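Local structure of 2-hydroxyhepta-2,4-diene-1,7-dioate isomerase (Corynebacterium glutamicum, 4DBF) at residues A[23-28]-A[72-78]; A[116-120]-A[191-195]. The protein probably acts as a magnesium-dependent oxaloacetate decarboxylase of the fumarylacetoacetate hydrolase (FAH) family. All blocks are in the same frame, centred on the assembly; numbering follows the deposited sequence.

Contact 1. Residues A[23-28]-A[72-78]; sequences FGRIAT and VRLLAPM
Arg25 reaches across to the 72-78 segment with its whole side chain, running over the backbone of Ala76 and Pro77 before its chain bends at chi3 (79°) and turns the guanidinium back towards Leu75. There NH1 donates to Ala76 O at 2.8 Å, a bond lying in the carbonyl plane and close to the guanidinium plane, so the flat group meets this acceptor at its edge. Leu75 CD1 sits off-centre over one face of the same group, and the two side chains cross at about a right angle. Leu75 also spreads its other methyl towards Ala27, with CD2 4.1 Å from Ala27 CB.

These residues belong to an antiparallel strand pair in the N-terminal, Rv2993c-like part of the chain. Ala27 and Arg73 form a hydrogen-bonded pair, each N 3.1 Å from the other's O, and Leu75 N donates to Arg25 O at 2.8 Å. Arg25 N and Leu75 O do not bond directly; a water lies between them, accepting from Arg25 N and sitting 2.6 Å from Leu75 O, to which it probably donates.

Ile26 points to the face opposite Arg25 and Leu75. With CG1 tucked between the backbone N and the carbonyl carbon (chi1 49°), its CG2 is turned towards both Val72 CG2, at 3.9 Å, and Leu74 CD2, at 4.0 Å. Trp67 of strand 65-68 packs against Ile26 and Val72 too. Val72 splits its branches: while CG2 serves Ile26, CG1 lies 3.7 Å from Thr28 CG2, the two side chains extending alongside each other in the same direction. With its methyl used here, Thr28 has its hydroxyl bonded to Gly31 O and Asp30 N in the turn that leads into strand 31-38.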
loop_
_atom_site.group_PDB
_atom_site.type_symbol
_atom_site.label_atom_id
_atom_site.label_comp_id
_atom_site.label_asym_id
_atom_site.label_seq_id
_atom_site.Cartn_x
_atom_site.Cartn_y
_atom_site.Cartn_z
ATOM N N PHE A 23 9.662 -21.732 -3.284
ATOM C CA PHE A 23 9.052 -21.101 -4.426
ATOM C C PHE A 23 9.700 -19.789 -4.777
ATOM O O PHE A 23 9.944 -18.974 -3.936
ATOM C CB PHE A 23 7.612 -20.783 -4.158
ATOM C CG PHE A 23 6.739 -21.964 -4.110
ATOM C CD1 PHE A 23 6.687 -22.821 -5.162
ATOM C CD2 PHE A 23 5.973 -22.211 -3.014
ATOM C CE1 PHE A 23 5.893 -23.917 -5.125
ATOM C CE2 PHE A 23 5.167 -23.299 -2.973
ATOM C CZ PHE A 23 5.133 -24.159 -4.025
ATOM N N GLY A 24 9.928 -19.596 -6.042
ATOM C CA GLY A 24 10.449 -18.361 -6.521
ATOM C C GLY A 24 9.722 -17.858 -7.729
ATOM O O GLY A 24 8.808 -18.448 -8.195
ATOM N N ARG A 25 10.183 -16.731 -8.196
ATOM C CA ARG A 25 9.806 -16.207 -9.469
ATOM C C ARG A 25 11.104 -15.998 -10.228
ATOM O O ARG A 25 12.080 -15.562 -9.692
ATOM C CB ARG A 25 9.103 -14.889 -9.322
ATOM C CG ARG A 25 7.632 -14.945 -9.186
ATOM C CD ARG A 25 7.055 -13.552 -8.935
ATOM N NE ARG A 25 6.950 -12.775 -10.126
ATOM C CZ ARG A 25 7.609 -11.649 -10.378
ATOM N NH1 ARG A 25 8.415 -11.119 -9.536
ATOM N NH2 ARG A 25 7.439 -11.048 -11.513
ATOM N N ILE A 26 11.072 -16.323 -11.493
ATOM C CA ILE A 26 12.234 -16.202 -12.318
ATOM C C ILE A 26 11.962 -15.538 -13.657
ATOM O O ILE A 26 10.914 -15.628 -14.171
ATOM C CB ILE A 26 12.898 -17.568 -12.580
ATOM C CG1 ILE A 26 11.887 -18.608 -13.037
ATOM C CG2 ILE A 26 13.662 -18.043 -11.372
ATOM C CD1 ILE A 26 12.547 -19.879 -13.506
ATOM N N ALA A 27 12.983 -14.922 -14.198
ATOM C CA ALA A 27 13.015 -14.518 -15.556
ATOM C C ALA A 27 13.848 -15.553 -16.308
ATOM O O ALA A 27 14.879 -15.948 -15.860
ATOM C CB ALA A 27 13.610 -13.154 -15.699
ATOM N N THR A 28 13.344 -15.956 -17.448
ATOM C CA THR A 28 14.001 -16.893 -18.313
ATOM C C THR A 28 14.030 -16.345 -19.734
ATOM O O THR A 28 13.376 -15.407 -20.015
ATOM C CB THR A 28 13.254 -18.233 -18.324
ATOM O OG1 THR A 28 12.139 -18.128 -19.167
ATOM C CG2 THR A 28 12.799 -18.616 -16.925
ATOM N N VAL A 72 18.986 -18.915 -15.235
ATOM C CA VAL A 72 17.878 -17.996 -15.139
ATOM C C VAL A 72 18.181 -16.962 -14.059
ATOM O O VAL A 72 19.219 -17.000 -13.490
ATOM C CB VAL A 72 16.590 -18.708 -14.824
ATOM C CG1 VAL A 72 16.213 -19.654 -15.932
ATOM C CG2 VAL A 72 16.691 -19.401 -13.503
ATOM N N ARG A 73 17.252 -16.055 -13.792
ATOM C CA ARG A 73 17.447 -14.985 -12.899
ATOM C C ARG A 73 16.408 -14.844 -11.809
ATOM O O ARG A 73 15.305 -14.720 -12.222
ATOM C CB ARG A 73 17.428 -13.705 -13.663
ATOM C CG ARG A 73 18.707 -12.972 -13.707
ATOM C CD ARG A 73 18.524 -11.606 -14.364
ATOM N NE ARG A 73 18.790 -11.658 -15.794
ATOM C CZ ARG A 73 19.942 -11.997 -16.333
ATOM N NH1 ARG A 73 20.969 -12.336 -15.589
ATOM N NH2 ARG A 73 20.070 -11.995 -17.632
ATOM N N LEU A 74 16.667 -14.992 -10.533
ATOM C CA LEU A 74 15.673 -14.846 -9.516
ATOM C C LEU A 74 15.095 -13.449 -9.500
ATOM O O LEU A 74 15.786 -12.518 -9.631
ATOM C CB LEU A 74 16.297 -15.132 -8.178
ATOM C CG LEU A 74 16.587 -16.592 -7.946
ATOM C CD1 LEU A 74 17.439 -16.773 -6.737
ATOM C CD2 LEU A 74 15.312 -17.372 -7.811
ATOM N N LEU A 75 13.806 -13.362 -9.344
ATOM C CA LEU A 75 13.096 -12.110 -9.160
ATOM C C LEU A 75 12.519 -12.072 -7.749
ATOM O O LEU A 75 12.567 -13.015 -7.081
ATOM C CB LEU A 75 11.965 -11.971 -10.165
ATOM C CG LEU A 75 12.256 -12.165 -11.645
ATOM C CD1 LEU A 75 11.005 -12.118 -12.472
ATOM C CD2 LEU A 75 13.244 -11.162 -12.148
ATOM N N ALA A 76 11.963 -10.961 -7.335
ATOM C CA ALA A 76 11.211 -10.930 -6.100
ATOM C C ALA A 76 10.204 -12.051 -6.193
ATOM O O ALA A 76 9.549 -12.151 -7.138
ATOM C CB ALA A 76 10.513 -9.605 -5.935
ATOM N N PRO A 77 10.116 -12.890 -5.186
ATOM C CA PRO A 77 9.274 -14.066 -5.260
ATOM C C PRO A 77 7.779 -13.822 -5.268
ATOM O O PRO A 77 7.075 -14.702 -5.543
ATOM C CB PRO A 77 9.708 -14.893 -4.059
ATOM C CG PRO A 77 10.289 -13.953 -3.133
ATOM C CD PRO A 77 10.926 -12.899 -3.971
ATOM N N MET A 78 7.330 -12.627 -4.979
ATOM C CA MET A 78 5.933 -12.243 -5.086
ATOM C C MET A 78 5.791 -10.808 -5.592
ATOM O O MET A 78 6.669 -10.018 -5.455
ATOM C CB MET A 78 5.228 -12.215 -3.738
ATOM C CG MET A 78 4.826 -13.536 -3.163
ATOM S SD MET A 78 3.617 -14.486 -4.059
ATOM C CE MET A 78 4.181 -16.095 -3.602
HETATM O O HOH W 1 12.329 -15.560 -6.413
#

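Contact 2. Residues A[116-120]-A[191-195]; sequences AVTGP and PIGPW
Ile192 sets CD1 against both methyls of Val117, nearly equidistant at 3.9 Å from CG1 and 4.0 Å from CG2, the side chains crossing obliquely. This is the close end of the contact, where strands 117-118 and 190-197 run parallel. Ile192 N donates to Thr118 O at 2.9 Å (N-H...O 159°), and Pro191 CA brings its hydrogen to the same oxygen; just before, Gly190 bonds to the backbones of Ala116 and Thr118. Thr118 has OG1 anti to its own N (chi1 -166°), which leaves CG2 to meet the Pro191 ring, 3.9 Å from CG. On its other edge strand 190-197 pairs with strand 159-170, where Ile165 touches Ile192 and Val168 touches Pro191.

Past Gly119 the backbone bonding between the segments ends. The Pro120 and Pro194 rings approach to 4.4 Å, CG to CB, though Pro120 CG comes within 3.9 Å of Pro194 CA. The peptide before Pro194 is cis, and the chain turns a corner here. Leu74 covers part of both prolines; Pro194 is buried, but Pro120 stays partly exposed. Pro120 CD sits 3.5 Å from Ile192 O, a buried carbonyl with no hydrogen-bonding partner in the model. Proline has no N-H to offer it, so the pairing does not continue past the Ile192 N bond, and carbon contacts take over.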
loop_
_atom_site.group_PDB
_atom_site.type_symbol
_atom_site.label_atom_id
_atom_site.label_comp_id
_atom_site.label_asym_id
_atom_site.label_seq_id
_atom_site.Cartn_x
_atom_site.Cartn_y
_atom_site.Cartn_z
ATOM N N ALA A 116 7.995 -0.330 -4.119
ATOM C CA ALA A 116 9.292 -0.376 -3.473
ATOM C C ALA A 116 9.993 -1.710 -3.677
ATOM O O ALA A 116 11.156 -1.816 -3.588
ATOM C CB ALA A 116 9.170 -0.072 -2.004
ATOM N N VAL A 117 9.208 -2.719 -3.925
ATOM C CA VAL A 117 9.677 -4.076 -4.028
ATOM C C VAL A 117 10.609 -4.254 -5.213
ATOM O O VAL A 117 10.356 -3.788 -6.261
ATOM C CB VAL A 117 8.511 -5.069 -4.109
ATOM C CG1 VAL A 117 9.040 -6.461 -4.294
ATOM C CG2 VAL A 117 7.661 -4.969 -2.867
ATOM N N THR A 118 11.712 -4.922 -4.967
ATOM C CA THR A 118 12.604 -5.394 -6.003
ATOM C C THR A 118 13.196 -6.775 -5.665
ATOM O O THR A 118 12.950 -7.305 -4.616
ATOM C CB THR A 118 13.698 -4.351 -6.354
ATOM O OG1 THR A 118 14.335 -4.690 -7.569
ATOM C CG2 THR A 118 14.733 -4.307 -5.308
ATOM N N GLY A 119 13.954 -7.333 -6.578
ATOM C CA GLY A 119 14.443 -8.669 -6.390
ATOM C C GLY A 119 15.900 -8.800 -6.056
ATOM O O GLY A 119 16.584 -7.831 -5.971
ATOM N N PRO A 120 16.369 -10.024 -5.914
ATOM C CA PRO A 120 17.779 -10.282 -5.670
ATOM C C PRO A 120 18.661 -9.716 -6.757
ATOM O O PRO A 120 18.329 -9.838 -7.878
ATOM C CB PRO A 120 17.856 -11.781 -5.665
ATOM C CG PRO A 120 16.527 -12.217 -5.298
ATOM C CD PRO A 120 15.575 -11.234 -5.829
ATOM N N PRO A 191 14.015 -4.583 -1.386
ATOM C CA PRO A 191 14.387 -5.942 -1.868
ATOM C C PRO A 191 13.799 -7.145 -1.089
ATOM O O PRO A 191 13.721 -7.109 0.150
ATOM C CB PRO A 191 15.884 -5.973 -1.774
ATOM C CG PRO A 191 16.295 -4.473 -1.689
ATOM C CD PRO A 191 15.190 -3.806 -0.945
ATOM N N ILE A 192 13.330 -8.139 -1.814
ATOM C CA ILE A 192 12.794 -9.363 -1.250
ATOM C C ILE A 192 13.298 -10.616 -1.982
ATOM O O ILE A 192 13.412 -10.601 -3.162
ATOM C CB ILE A 192 11.271 -9.369 -1.271
ATOM C CG1 ILE A 192 10.722 -8.183 -0.526
ATOM C CG2 ILE A 192 10.733 -10.589 -0.614
ATOM C CD1 ILE A 192 9.256 -7.974 -0.750
ATOM N N GLY A 193 13.583 -11.663 -1.228
ATOM C CA GLY A 193 14.129 -12.876 -1.767
ATOM C C GLY A 193 14.989 -13.650 -0.816
ATOM O O GLY A 193 15.098 -13.299 0.307
ATOM N N PRO A 194 15.617 -14.705 -1.295
ATOM C CA PRO A 194 15.644 -15.060 -2.709
ATOM C C PRO A 194 14.536 -15.973 -3.191
ATOM O O PRO A 194 14.372 -16.112 -4.352
ATOM C CB PRO A 194 16.941 -15.825 -2.828
ATOM C CG PRO A 194 17.067 -16.470 -1.541
ATOM C CD PRO A 194 16.600 -15.480 -0.543
ATOM N N TRP A 195 13.822 -16.581 -2.279
ATOM C CA TRP A 195 12.713 -17.423 -2.574
ATOM C C TRP A 195 11.945 -17.609 -1.318
ATOM O O TRP A 195 12.343 -17.127 -0.304
ATOM C CB TRP A 195 13.180 -18.759 -3.126
ATOM C CG TRP A 195 14.299 -19.350 -2.341
ATOM C CD1 TRP A 195 14.291 -19.730 -1.033
ATOM C CD2 TRP A 195 15.652 -19.601 -2.789
ATOM N NE1 TRP A 195 15.494 -20.196 -0.669
ATOM C CE2 TRP A 195 16.348 -20.138 -1.672
ATOM C CE3 TRP A 195 16.310 -19.440 -3.953
ATOM C CZ2 TRP A 195 17.651 -20.510 -1.753
ATOM C CZ3 TRP A 195 17.618 -19.803 -4.026
ATOM C CH2 TRP A 195 18.274 -20.334 -2.949
#

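Overall arrangement
Contact 1 and contact 2 lie 9 Å apart, centre to centre, and meet directly where the N-terminal part packs on the FAH-type C-terminal part. Strands 22-28 and 190-197 are neighbours, with Phe23 O 3.3 Å from Trp195 CB, and Pro77 CD approaches Ile192 O to 3.5 Å. The magnesium held by Glu136, Glu138 and Asp167 belongs to the side of contact 2: the Pro191 side chain is about 7 Å from that of Asp167 and about 11 Å from the ion, near the site but not in it. At contact 1, Thr28 is close to Asp30, which binds another magnesium in structures of this protein but holds none in this chain; a magnesium ion lies about 8 Å from the Thr28 side chain.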